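Side-chain contacts in probable manganase-dependent inorganic pyrophosphatase (Clostridium perfringens, PDB 3L2B), which probably hydrolyses inorganic pyrophosphate in a manganese-dependent reaction and binds the activator diadenosine tetraphosphate in its regulatory CBS and DRTGG region: residues Glu13-Ala18 against Tyr217-Val222; Trp30-Asp35 against Lys39-Ala44; Glu112-Phe117 against Gln133-Glu138; Ile123-Asp128 against Thr176-Ile181. All blocks are in the same frame, centred on the assembly; numbering follows the deposited sequence.

In the fold
Following the chain from its N terminus, contact 1 holds the first loop, 13-18, which pairs with 217-222, 199 residues later near the C terminus; it thereby joins the two CBS sequences. Everything else is nested inside that span. Contact 2 closes a short turn between helix 26-35 and strand 40-44 of the first CBS sequence, and meets contact 1 directly as well as through the bound diadenosine tetraphosphate. The chain then enters the DRTGG domain, where contacts 3 and 4 cross: 112-117, 123-128, 133-138 and 176-181 alternate. They touch through Leu136 and Gln133, and lie about 40 and 26 Å from contact 2, centre to centre.

Contact 1 of 4, residues Glu13-Ala18 against Tyr217-Val222; sequences EMDKIA and YSNYPV. With B4P (bis(adenosine)-5'-tetraphosphate), chain C.
The Tyr217 ring carries the adenine of B4P over one face, displaced toward the rim, with Tyr217 CG 3.3 Å from B4P C5A, while CE1 of Tyr220 stands in the ring plane at its edge. This is the nucleotide pocket of a CBS pair (Bateman module), formed where the loop after helix 205-215 enters strand 219-223. Tyr220 OH fixes the start of that loop: it accepts a weak bond from Tyr217 N at 3.0 Å and is also bonded to Thr215 OG1. Just beyond the aromatic platform, Ser218 holds the phosphates with two groups. Its backbone N points almost straight at B4P O2A (2.7 Å, 173°), and its OG donates to B4P O1B on the next phosphate, also at 2.7 Å. The adenine amino group makes a long, weak bond to the main chain, from B4P N6A to Asn219 O (3.3 Å).

Farther along the same strand, away from the nucleotide, the loop 13-18 is laid against the domain. Asp15 joins it to Ser232 of strand 229-234 by backbone bonding, and its carboxylate only approaches the Asn219 amide, OD2 standing 4.5 Å from Asn219 OD1. The hydrophobic closure is made by Met14, which crosses Val222 at about a right angle. With chi1 at 57° its CG is set between backbone N and carbonyl carbon, and a further bend at chi3 brings the thioether over the valine, where SD and CE of Met14 each lie 3.9 Å from Val222 CG1.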
# COMPACT_ATOMS: atom_id res chain seq x y z
N GLU A 13 24.14 1.72 -25.03
CA GLU A 13 23.52 0.50 -24.55
C GLU A 13 22.24 0.93 -23.86
O GLU A 13 22.26 1.83 -23.04
CB GLU A 13 24.39 -0.21 -23.51
CG GLU A 13 25.81 -0.45 -23.94
CD GLU A 13 25.94 -1.63 -24.87
OE1 GLU A 13 25.60 -2.75 -24.43
OE2 GLU A 13 26.39 -1.42 -26.03
N MET A 14 21.15 0.28 -24.20
CA MET A 14 19.94 0.54 -23.47
C MET A 14 19.15 -0.71 -23.14
O MET A 14 19.26 -1.75 -23.78
CB MET A 14 19.08 1.60 -24.17
CG MET A 14 18.70 1.29 -25.57
SD MET A 14 17.76 2.65 -26.29
CE MET A 14 19.08 3.86 -26.58
N ASP A 15 18.36 -0.55 -22.08
CA ASP A 15 17.44 -1.58 -21.63
C ASP A 15 16.18 -1.48 -22.46
O ASP A 15 15.45 -0.48 -22.41
CB ASP A 15 17.07 -1.40 -20.16
CG ASP A 15 18.29 -1.24 -19.26
OD1 ASP A 15 19.26 -2.01 -19.39
OD2 ASP A 15 18.26 -0.33 -18.42
N LYS A 16 15.93 -2.52 -23.24
CA LYS A 16 14.68 -2.64 -23.94
C LYS A 16 13.70 -3.09 -22.90
O LYS A 16 13.86 -4.14 -22.30
CB LYS A 16 14.75 -3.65 -25.08
CG LYS A 16 15.83 -3.35 -26.10
CD LYS A 16 15.61 -2.01 -26.82
CE LYS A 16 16.85 -1.59 -27.62
NZ LYS A 16 17.57 -2.74 -28.27
N ILE A 17 12.71 -2.27 -22.62
CA ILE A 17 11.65 -2.66 -21.69
C ILE A 17 10.37 -2.55 -22.45
O ILE A 17 10.09 -1.50 -23.02
CB ILE A 17 11.49 -1.70 -20.50
CG1 ILE A 17 12.84 -1.20 -19.95
CG2 ILE A 17 10.64 -2.35 -19.39
CD1 ILE A 17 12.65 -0.07 -18.95
N ALA A 18 9.60 -3.62 -22.46
CA ALA A 18 8.25 -3.56 -23.02
C ALA A 18 7.39 -2.72 -22.07
O ALA A 18 7.28 -3.04 -20.90
CB ALA A 18 7.64 -4.97 -23.18
N TYR A 217 18.01 11.44 -11.69
CA TYR A 217 17.28 10.15 -11.70
C TYR A 217 18.25 9.09 -12.15
O TYR A 217 19.21 9.37 -12.85
CB TYR A 217 16.06 10.15 -12.62
CG TYR A 217 15.03 11.19 -12.26
CD1 TYR A 217 14.40 11.18 -11.01
CD2 TYR A 217 14.70 12.20 -13.14
CE1 TYR A 217 13.45 12.15 -10.68
CE2 TYR A 217 13.77 13.17 -12.82
CZ TYR A 217 13.15 13.15 -11.58
OH TYR A 217 12.22 14.11 -11.29
N SER A 218 17.98 7.86 -11.76
CA SER A 218 18.89 6.77 -12.08
C SER A 218 18.63 6.15 -13.48
O SER A 218 19.53 5.59 -14.09
CB SER A 218 18.85 5.71 -10.97
OG SER A 218 17.73 4.89 -11.12
N ASN A 219 17.42 6.31 -14.00
CA ASN A 219 17.07 5.79 -15.34
C ASN A 219 16.10 6.71 -16.09
O ASN A 219 15.24 7.38 -15.49
CB ASN A 219 16.43 4.40 -15.24
CG ASN A 219 17.38 3.35 -14.72
OD1 ASN A 219 18.37 2.99 -15.39
ND2 ASN A 219 17.11 2.85 -13.51
N TYR A 220 16.27 6.75 -17.41
CA TYR A 220 15.50 7.64 -18.28
C TYR A 220 14.86 6.91 -19.48
O TYR A 220 15.52 6.19 -20.22
CB TYR A 220 16.39 8.78 -18.78
CG TYR A 220 16.94 9.66 -17.67
CD1 TYR A 220 16.37 10.89 -17.39
CD2 TYR A 220 18.04 9.26 -16.92
CE1 TYR A 220 16.88 11.70 -16.39
CE2 TYR A 220 18.54 10.05 -15.91
CZ TYR A 220 17.97 11.27 -15.65
OH TYR A 220 18.48 12.04 -14.62
N PRO A 221 13.55 7.09 -19.68
CA PRO A 221 13.00 6.40 -20.85
C PRO A 221 13.50 7.01 -22.14
O PRO A 221 13.73 8.20 -22.24
CB PRO A 221 11.49 6.55 -20.67
CG PRO A 221 11.31 7.61 -19.58
CD PRO A 221 12.52 7.55 -18.74
N VAL A 222 13.72 6.14 -23.11
CA VAL A 222 14.23 6.54 -24.41
C VAL A 222 13.12 6.39 -25.42
O VAL A 222 12.49 5.33 -25.53
CB VAL A 222 15.39 5.64 -24.85
CG1 VAL A 222 15.79 5.96 -26.27
CG2 VAL A 222 16.58 5.79 -23.84
PA B4P C . 15.31 7.85 -8.74
O1A B4P C . 15.98 9.00 -8.14
O2A B4P C . 15.76 7.51 -10.23
O3A B4P C . 15.48 6.66 -7.70
PB B4P C . 15.36 5.09 -7.94
O1B B4P C . 16.50 4.59 -8.73
O2B B4P C . 13.93 4.72 -8.53
O3B B4P C . 15.44 4.61 -6.41
PG B4P C . 16.84 4.30 -5.67
O1G B4P C . 17.80 5.37 -6.04
O2G B4P C . 16.65 4.05 -4.12
O3G B4P C . 17.26 2.88 -6.26
PD B4P C . 18.53 2.11 -5.64
O1D B4P C . 19.13 1.24 -6.67
O2D B4P C . 19.56 3.16 -4.99
O5E B4P C . 13.76 8.21 -8.81
C5E B4P C . 12.97 8.25 -7.62
C4E B4P C . 11.51 8.37 -8.04
O4E B4P C . 11.37 9.46 -8.94
C3E B4P C . 11.07 7.14 -8.81
O3E B4P C . 10.38 6.28 -7.95
C2E B4P C . 10.21 7.66 -9.93
O2E B4P C . 8.85 7.69 -9.53
C1E B4P C . 10.67 9.07 -10.16
N9A B4P C . 11.49 9.08 -11.40
C8A B4P C . 12.47 8.20 -11.72
N7A B4P C . 13.00 8.47 -12.95
C5A B4P C . 12.36 9.54 -13.43
C6A B4P C . 12.42 10.34 -14.66
N6A B4P C . 13.30 10.07 -15.62
N1A B4P C . 11.55 11.37 -14.79
C2A B4P C . 10.67 11.68 -13.82
N3A B4P C . 10.56 10.98 -12.69
C4A B4P C . 11.35 9.92 -12.43
O5F B4P C . 17.83 1.24 -4.51
C5F B4P C . 16.83 0.31 -4.87
C4F B4P C . 16.32 -0.34 -3.61
O4F B4P C . 17.37 -1.12 -3.04
C3F B4P C . 15.90 0.70 -2.60
O3F B4P C . 14.48 0.88 -2.61
C2F B4P C . 16.38 0.12 -1.28
O2F B4P C . 15.30 -0.63 -0.76
C1F B4P C . 17.55 -0.79 -1.66
N9B B4P C . 18.79 -0.05 -1.37
C8B B4P C . 19.05 1.25 -1.60
N7B B4P C . 20.28 1.58 -1.15
C5B B4P C . 20.84 0.49 -0.62
C6B B4P C . 22.12 0.15 0.03
N6B B4P C . 23.08 1.08 0.20
N1B B4P C . 22.29 -1.11 0.45
C2B B4P C . 21.35 -2.05 0.30
N3B B4P C . 20.16 -1.81 -0.27
C4B B4P C . 19.85 -0.58 -0.74

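Contact 2 of 4, residues Trp30-Asp35 against Lys39-Ala44; sequences WNIMRD and KSIPVA. With B4P (bis(adenosine)-5'-tetraphosphate), chain C.
Met33 leaves helix 26-35 with CG beside its own backbone N (chi1 -77°), and a turn at chi3 folds its methyl toward the start of the strand, where CE comes to 3.6 Å from Lys39 O. Ile41 answers from strand 40-44 with CG1 anti to its backbone N (chi1 -169°), which parts its two branches between neighbouring helix residues. The CG2 branch meets Met33, lying 3.9 Å from Met33 CG, while CD1 at the end of the longer branch reaches Ile32 CG2 at 4.0 Å, the two isoleucines crossing at about a right angle. The axes of segments 30-35 and 40-44 approach to 9.0 Å, with their N-to-C directions 131° apart. Leu54 of strand 50-55 adds to this apolar seam from the neighbouring strand.

Lys39 turns the other way, its CB directed away from the helix and its chain toward the ligand. NZ is gripped by three phosphate oxygens: B4P O1B at 2.8 Å, the bridging B4P O3G at 2.9 Å and B4P O1D at 2.9 Å. A single ammonium thus spans three consecutive phosphates, and probably offsets part of their negative charge. On the outer side of the helix, Arg34 forms a salt bridge with Asp65 of the second subunit. Helix 26-35, hairpin 40-55 and helix 56-64 make the alpha-beta-beta-alpha core typical of a CBS domain.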
# COMPACT_ATOMS: atom_id res chain seq x y z
N TRP A 30 3.15 -4.43 -10.82
CA TRP A 30 4.16 -4.77 -9.81
C TRP A 30 4.72 -6.17 -10.00
O TRP A 30 5.92 -6.39 -9.81
CB TRP A 30 3.60 -4.58 -8.39
CG TRP A 30 4.42 -5.22 -7.35
CD1 TRP A 30 4.12 -6.35 -6.68
CD2 TRP A 30 5.69 -4.79 -6.85
NE1 TRP A 30 5.10 -6.66 -5.79
CE2 TRP A 30 6.08 -5.71 -5.86
CE3 TRP A 30 6.53 -3.70 -7.13
CZ2 TRP A 30 7.28 -5.59 -5.14
CZ3 TRP A 30 7.72 -3.58 -6.42
CH2 TRP A 30 8.08 -4.52 -5.44
N ASN A 31 3.87 -7.10 -10.42
CA ASN A 31 4.34 -8.47 -10.73
C ASN A 31 5.35 -8.49 -11.88
O ASN A 31 6.35 -9.21 -11.86
CB ASN A 31 3.18 -9.40 -11.07
CG ASN A 31 2.32 -9.72 -9.87
OD1 ASN A 31 2.73 -9.50 -8.73
ND2 ASN A 31 1.12 -10.23 -10.11
N ILE A 32 5.08 -7.66 -12.88
CA ILE A 32 6.00 -7.50 -14.01
C ILE A 32 7.29 -6.84 -13.53
O ILE A 32 8.37 -7.32 -13.82
CB ILE A 32 5.33 -6.71 -15.19
CG1 ILE A 32 4.26 -7.59 -15.85
CG2 ILE A 32 6.38 -6.29 -16.22
CD1 ILE A 32 3.27 -6.85 -16.74
N MET A 33 7.17 -5.75 -12.77
CA MET A 33 8.33 -5.02 -12.26
C MET A 33 9.24 -5.87 -11.40
O MET A 33 10.47 -5.80 -11.52
CB MET A 33 7.93 -3.82 -11.41
CG MET A 33 7.47 -2.65 -12.21
SD MET A 33 6.79 -1.33 -11.20
CE MET A 33 8.11 -0.99 -10.01
N ARG A 34 8.62 -6.65 -10.52
CA ARG A 34 9.36 -7.45 -9.54
C ARG A 34 10.11 -8.58 -10.26
O ARG A 34 11.22 -8.94 -9.89
CB ARG A 34 8.44 -8.01 -8.46
CG ARG A 34 9.19 -8.59 -7.22
CD ARG A 34 8.33 -9.54 -6.34
NE ARG A 34 7.46 -10.41 -7.13
CZ ARG A 34 6.12 -10.45 -7.06
NH1 ARG A 34 5.46 -9.70 -6.19
NH2 ARG A 34 5.44 -11.27 -7.85
N ASP A 35 9.46 -9.09 -11.31
CA ASP A 35 9.96 -10.21 -12.11
C ASP A 35 11.17 -9.77 -12.91
O ASP A 35 12.22 -10.39 -12.87
CB ASP A 35 8.89 -10.74 -13.09
CG ASP A 35 7.82 -11.61 -12.42
OD1 ASP A 35 8.01 -12.02 -11.25
OD2 ASP A 35 6.79 -11.88 -13.07
N LYS A 39 12.87 -1.06 -11.15
CA LYS A 39 12.47 -0.11 -10.11
C LYS A 39 11.46 0.86 -10.70
O LYS A 39 10.69 1.52 -9.99
CB LYS A 39 13.69 0.66 -9.57
CG LYS A 39 14.88 -0.25 -9.22
CD LYS A 39 16.10 0.50 -8.62
CE LYS A 39 16.80 1.38 -9.65
NZ LYS A 39 17.86 2.21 -9.03
N SER A 40 11.49 0.96 -12.01
CA SER A 40 10.46 1.70 -12.75
C SER A 40 10.22 1.07 -14.10
O SER A 40 10.97 0.20 -14.56
CB SER A 40 10.85 3.14 -12.91
OG SER A 40 11.94 3.21 -13.80
N ILE A 41 9.12 1.51 -14.71
CA ILE A 41 8.68 0.93 -15.98
C ILE A 41 7.82 1.93 -16.73
O ILE A 41 6.92 2.55 -16.17
CB ILE A 41 7.92 -0.39 -15.77
CG1 ILE A 41 7.70 -1.11 -17.11
CG2 ILE A 41 6.60 -0.14 -15.06
CD1 ILE A 41 6.98 -2.45 -16.99
N PRO A 42 8.13 2.14 -18.01
CA PRO A 42 7.37 3.11 -18.80
C PRO A 42 5.94 2.67 -19.14
O PRO A 42 5.64 1.49 -19.28
CB PRO A 42 8.23 3.28 -20.06
CG PRO A 42 8.99 1.97 -20.17
CD PRO A 42 9.22 1.51 -18.77
N VAL A 43 5.08 3.65 -19.22
CA VAL A 43 3.70 3.44 -19.60
C VAL A 43 3.48 4.11 -20.96
O VAL A 43 3.88 5.26 -21.17
CB VAL A 43 2.74 4.05 -18.58
CG1 VAL A 43 1.30 3.72 -18.95
CG2 VAL A 43 3.09 3.58 -17.14
N ALA A 44 2.88 3.37 -21.89
CA ALA A 44 2.69 3.83 -23.29
C ALA A 44 1.33 3.50 -23.84
O ALA A 44 0.74 2.49 -23.49
CB ALA A 44 3.76 3.23 -24.19
PA B4P C . 15.31 7.85 -8.74
O1A B4P C . 15.98 9.00 -8.14
O2A B4P C . 15.76 7.51 -10.23
O3A B4P C . 15.48 6.66 -7.70
PB B4P C . 15.36 5.09 -7.94
O1B B4P C . 16.50 4.59 -8.73
O2B B4P C . 13.93 4.72 -8.53
O3B B4P C . 15.44 4.61 -6.41
PG B4P C . 16.84 4.30 -5.67
O1G B4P C . 17.80 5.37 -6.04
O2G B4P C . 16.65 4.05 -4.12
O3G B4P C . 17.26 2.88 -6.26
PD B4P C . 18.53 2.11 -5.64
O1D B4P C . 19.13 1.24 -6.67
O2D B4P C . 19.56 3.16 -4.99
O5E B4P C . 13.76 8.21 -8.81
C5E B4P C . 12.97 8.25 -7.62
C4E B4P C . 11.51 8.37 -8.04
O4E B4P C . 11.37 9.46 -8.94
C3E B4P C . 11.07 7.14 -8.81
O3E B4P C . 10.38 6.28 -7.95
C2E B4P C . 10.21 7.66 -9.93
O2E B4P C . 8.85 7.69 -9.53
C1E B4P C . 10.67 9.07 -10.16
N9A B4P C . 11.49 9.08 -11.40
C8A B4P C . 12.47 8.20 -11.72
N7A B4P C . 13.00 8.47 -12.95
C5A B4P C . 12.36 9.54 -13.43
C6A B4P C . 12.42 10.34 -14.66
N6A B4P C . 13.30 10.07 -15.62
N1A B4P C . 11.55 11.37 -14.79
C2A B4P C . 10.67 11.68 -13.82
N3A B4P C . 10.56 10.98 -12.69
C4A B4P C . 11.35 9.92 -12.43
O5F B4P C . 17.83 1.24 -4.51
C5F B4P C . 16.83 0.31 -4.87
C4F B4P C . 16.32 -0.34 -3.61
O4F B4P C . 17.37 -1.12 -3.04
C3F B4P C . 15.90 0.70 -2.60
O3F B4P C . 14.48 0.88 -2.61
C2F B4P C . 16.38 0.12 -1.28
O2F B4P C . 15.30 -0.63 -0.76
C1F B4P C . 17.55 -0.79 -1.66
N9B B4P C . 18.79 -0.05 -1.37
C8B B4P C . 19.05 1.25 -1.60
N7B B4P C . 20.28 1.58 -1.15
C5B B4P C . 20.84 0.49 -0.62
C6B B4P C . 22.12 0.15 0.03
N6B B4P C . 23.08 1.08 0.20
N1B B4P C . 22.29 -1.11 0.45
C2B B4P C . 21.35 -2.05 0.30
N3B B4P C . 20.16 -1.81 -0.27
C4B B4P C . 19.85 -0.58 -0.74

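Contact 3 of 4, residues Glu112-Phe117 against Gln133-Glu138; sequences ESLKEF and QAELIE
Glu135 first lies against Leu114, then turns to Lys115. Its CB is 3.9 Å from Leu114 CD1, and the next atom, CG, sits 3.8 Å from that same methyl, the two side chains sliding past each other in opposite directions. CG is anti to the backbone N (chi1 173°), and a bend at chi2 then swings the carboxylate across the lysine, so that Glu135 OE2 comes to 3.7 Å from Lys115 CE. The ammonium is slightly farther off: OE2 of Glu135 and NZ of Lys115 make only a long salt bridge of 3.9 Å. That lysine is bent twice near its tip and gives its firmer bond to its own segment, from NZ to Glu112 O at 3.0 Å.

Deeper in, the CD1 of Leu114 also packs on Leu136 CD2 at 4.1 Å. Leu136 in turn lies on Ala124 and Ala126 of the sheet, so segment 112-117 rests on helix 130-138 and the helix on strand 123-126 of the DRTGG domain. Chemically, the methylenes of Glu135 extend the leucine core while its carboxylate faces a partly engaged lysine; the electrostatic part of the contact is therefore likely to be modest, and apolar packing its steadier component.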
# COMPACT_ATOMS: atom_id res chain seq x y z
N GLU A 112 -31.40 -2.57 7.69
CA GLU A 112 -32.20 -1.34 7.78
C GLU A 112 -31.31 -0.11 7.92
O GLU A 112 -31.70 0.99 7.56
CB GLU A 112 -33.18 -1.39 8.98
CG GLU A 112 -33.83 -2.77 9.25
CD GLU A 112 -32.89 -3.72 10.03
OE1 GLU A 112 -32.58 -3.43 11.22
OE2 GLU A 112 -32.46 -4.75 9.45
N SER A 113 -30.12 -0.33 8.45
CA SER A 113 -29.16 0.75 8.73
C SER A 113 -28.27 1.06 7.54
O SER A 113 -27.60 2.10 7.51
CB SER A 113 -28.27 0.37 9.92
OG SER A 113 -29.07 -0.05 11.02
N LEU A 114 -28.27 0.17 6.56
CA LEU A 114 -27.37 0.32 5.40
C LEU A 114 -27.57 1.65 4.71
O LEU A 114 -26.62 2.26 4.27
CB LEU A 114 -27.55 -0.80 4.38
CG LEU A 114 -27.10 -2.17 4.88
CD1 LEU A 114 -27.63 -3.24 3.94
CD2 LEU A 114 -25.57 -2.22 5.02
N LYS A 115 -28.81 2.11 4.68
CA LYS A 115 -29.16 3.34 3.93
C LYS A 115 -28.52 4.64 4.43
O LYS A 115 -28.53 5.65 3.73
CB LYS A 115 -30.68 3.51 3.78
CG LYS A 115 -31.49 3.48 5.06
CD LYS A 115 -32.98 3.67 4.77
CE LYS A 115 -33.64 2.38 4.28
NZ LYS A 115 -33.73 1.33 5.35
N GLU A 116 -27.93 4.62 5.62
CA GLU A 116 -27.31 5.85 6.18
C GLU A 116 -25.83 6.01 5.87
O GLU A 116 -25.26 7.09 6.01
CB GLU A 116 -27.52 5.94 7.69
CG GLU A 116 -27.11 4.74 8.49
CD GLU A 116 -27.69 4.78 9.89
OE1 GLU A 116 -28.60 3.97 10.20
OE2 GLU A 116 -27.23 5.66 10.67
N PHE A 117 -25.21 4.92 5.45
CA PHE A 117 -23.79 4.94 5.07
C PHE A 117 -23.59 4.69 3.57
O PHE A 117 -22.56 5.04 3.00
CB PHE A 117 -23.02 3.88 5.87
CG PHE A 117 -23.05 4.10 7.37
CD1 PHE A 117 -22.35 5.16 7.94
CD2 PHE A 117 -23.75 3.24 8.20
CE1 PHE A 117 -22.38 5.37 9.34
CE2 PHE A 117 -23.76 3.45 9.59
CZ PHE A 117 -23.08 4.51 10.14
N GLN A 133 -27.57 -8.24 0.84
CA GLN A 133 -27.28 -8.20 -0.57
C GLN A 133 -28.41 -7.50 -1.32
O GLN A 133 -28.16 -6.67 -2.19
CB GLN A 133 -27.02 -9.60 -1.15
CG GLN A 133 -25.69 -10.20 -0.75
CD GLN A 133 -25.59 -11.69 -1.09
OE1 GLN A 133 -26.44 -12.23 -1.81
NE2 GLN A 133 -24.57 -12.35 -0.56
N ALA A 134 -29.65 -7.80 -0.93
CA ALA A 134 -30.84 -7.25 -1.59
C ALA A 134 -31.11 -5.80 -1.22
O ALA A 134 -31.60 -5.03 -2.03
CB ALA A 134 -32.10 -8.10 -1.30
N GLU A 135 -30.79 -5.39 -0.01
CA GLU A 135 -30.96 -3.97 0.31
C GLU A 135 -29.92 -3.15 -0.46
O GLU A 135 -30.20 -2.04 -0.89
CB GLU A 135 -30.86 -3.73 1.82
CG GLU A 135 -30.87 -2.25 2.26
CD GLU A 135 -32.19 -1.49 1.96
OE1 GLU A 135 -33.21 -2.13 1.59
OE2 GLU A 135 -32.18 -0.23 2.11
N LEU A 136 -28.74 -3.72 -0.65
CA LEU A 136 -27.65 -3.02 -1.33
C LEU A 136 -28.07 -2.76 -2.77
O LEU A 136 -27.85 -1.67 -3.32
CB LEU A 136 -26.31 -3.79 -1.23
CG LEU A 136 -25.62 -3.86 0.16
CD1 LEU A 136 -24.38 -4.76 0.17
CD2 LEU A 136 -25.25 -2.46 0.68
N ILE A 137 -28.72 -3.76 -3.35
CA ILE A 137 -29.20 -3.68 -4.72
C ILE A 137 -30.31 -2.63 -4.82
O ILE A 137 -30.30 -1.82 -5.73
CB ILE A 137 -29.66 -5.06 -5.25
CG1 ILE A 137 -28.42 -5.94 -5.51
CG2 ILE A 137 -30.50 -4.92 -6.52
CD1 ILE A 137 -28.72 -7.40 -5.47
N GLU A 138 -31.23 -2.63 -3.85
CA GLU A 138 -32.31 -1.62 -3.79
C GLU A 138 -31.76 -0.20 -3.64
O GLU A 138 -32.38 0.77 -4.08
CB GLU A 138 -33.32 -1.90 -2.65
CG GLU A 138 -34.18 -0.69 -2.28
CD GLU A 138 -35.46 -1.04 -1.47
OE1 GLU A 138 -35.41 -1.04 -0.20
OE2 GLU A 138 -36.52 -1.31 -2.12

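Contact 4 of 4, residues Ile123-Asp128 against Thr176-Ile181; sequences IAIAGD and TASRLI
Ser178 OG, which meets the end of Ile125 at 3.6 Å from its CD1, is bonded to the carbonyl O of Ser174, one turn earlier in helix 174-180. With OG beside its own backbone N (chi1 -62°), the hydroxyl lies back along the helix, and its polar need is met there while a methyl group packs against it. Ile125 reaches this position by an outstretched chain: chi2 of 163° carries CD1 straight out from strand 123-126. The same methyl stands 4.5 Å from Ala177 CB, a loose apolar touch, so the tip of the isoleucine settles between two consecutive helix residues. Earlier on the same strand Ile123 CG2 only approaches Ile181 CD1, at 4.6 Å. All of this is buried and apolar but for the serine oxygen.

The other copy of the protein also reaches this helix. Phe175 of the second subunit packs on Ser178 and Ile181, and Trp67 of that subunit makes a cation-pi contact with Arg179. Helix 174-180 therefore touches both its own sheet and the second subunit. Side chains of strand 123-126 alternate, Ile123 and Ile125 facing this helix and Ala124 and Ala126 facing Leu136 of helix 130-138. A largely parallel sheet with helices packed on both faces is the layered alpha/beta build of this DRTGG domain.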
# COMPACT_ATOMS: atom_id res chain seq x y z
N ILE A 123 -19.66 1.49 -3.96
CA ILE A 123 -19.13 0.14 -4.03
C ILE A 123 -19.21 -0.47 -2.64
O ILE A 123 -18.55 -0.01 -1.69
CB ILE A 123 -17.68 0.13 -4.52
CG1 ILE A 123 -17.61 0.80 -5.91
CG2 ILE A 123 -17.15 -1.26 -4.63
CD1 ILE A 123 -17.50 2.28 -5.88
N ALA A 124 -20.01 -1.52 -2.54
CA ALA A 124 -20.29 -2.16 -1.25
C ALA A 124 -19.65 -3.52 -1.12
O ALA A 124 -19.84 -4.38 -1.94
CB ALA A 124 -21.79 -2.28 -1.03
N ILE A 125 -18.89 -3.68 -0.06
CA ILE A 125 -18.32 -4.97 0.28
C ILE A 125 -19.22 -5.61 1.31
O ILE A 125 -19.44 -5.04 2.36
CB ILE A 125 -16.91 -4.83 0.83
CG1 ILE A 125 -15.99 -4.27 -0.26
CG2 ILE A 125 -16.45 -6.16 1.34
CD1 ILE A 125 -14.69 -3.73 0.29
N ALA A 126 -19.74 -6.78 0.97
CA ALA A 126 -20.79 -7.45 1.73
C ALA A 126 -20.52 -8.92 1.90
O ALA A 126 -19.83 -9.54 1.10
CB ALA A 126 -22.14 -7.28 1.02
N GLY A 127 -21.12 -9.47 2.95
CA GLY A 127 -21.05 -10.91 3.20
C GLY A 127 -22.13 -11.73 2.52
O GLY A 127 -22.77 -11.29 1.56
N ASP A 128 -22.34 -12.90 3.10
CA ASP A 128 -23.19 -13.98 2.57
C ASP A 128 -24.68 -13.67 2.73
O ASP A 128 -25.54 -14.29 2.08
CB ASP A 128 -22.88 -15.29 3.34
CG ASP A 128 -23.20 -16.54 2.55
OD1 ASP A 128 -24.06 -16.50 1.63
OD2 ASP A 128 -22.60 -17.59 2.86
N THR A 176 -9.59 -8.27 3.84
CA THR A 176 -8.64 -8.54 2.77
C THR A 176 -9.06 -7.84 1.48
O THR A 176 -8.26 -7.19 0.84
CB THR A 176 -8.43 -10.05 2.54
OG1 THR A 176 -8.04 -10.67 3.77
CG2 THR A 176 -7.35 -10.31 1.54
N ALA A 177 -10.33 -7.91 1.14
CA ALA A 177 -10.85 -7.24 -0.05
C ALA A 177 -10.60 -5.72 0.03
O ALA A 177 -10.26 -5.06 -0.96
CB ALA A 177 -12.37 -7.53 -0.24
N SER A 178 -10.74 -5.20 1.24
CA SER A 178 -10.58 -3.76 1.47
C SER A 178 -9.13 -3.37 1.24
O SER A 178 -8.84 -2.34 0.65
CB SER A 178 -11.02 -3.36 2.86
OG SER A 178 -12.41 -3.63 3.05
N ARG A 179 -8.25 -4.23 1.68
CA ARG A 179 -6.81 -4.00 1.66
C ARG A 179 -6.26 -4.16 0.25
O ARG A 179 -5.31 -3.48 -0.15
CB ARG A 179 -6.13 -4.96 2.68
CG ARG A 179 -4.66 -4.90 2.80
CD ARG A 179 -4.16 -5.94 3.81
NE ARG A 179 -4.31 -7.36 3.41
CZ ARG A 179 -3.65 -7.95 2.40
NH1 ARG A 179 -2.80 -7.27 1.65
NH2 ARG A 179 -3.85 -9.23 2.13
N LEU A 180 -6.91 -5.02 -0.51
CA LEU A 180 -6.45 -5.37 -1.86
C LEU A 180 -7.01 -4.51 -2.98
O LEU A 180 -6.41 -4.39 -4.04
CB LEU A 180 -6.86 -6.80 -2.21
CG LEU A 180 -6.16 -7.95 -1.51
CD1 LEU A 180 -6.96 -9.26 -1.77
CD2 LEU A 180 -4.71 -8.08 -2.01
N ILE A 181 -8.19 -3.94 -2.76
CA ILE A 181 -8.93 -3.35 -3.85
C ILE A 181 -8.20 -2.16 -4.50
O ILE A 181 -8.38 -1.92 -5.72
CB ILE A 181 -10.37 -2.97 -3.44
CG1 ILE A 181 -11.23 -2.86 -4.70
CG2 ILE A 181 -10.33 -1.68 -2.63
CD1 ILE A 181 -12.68 -2.52 -4.46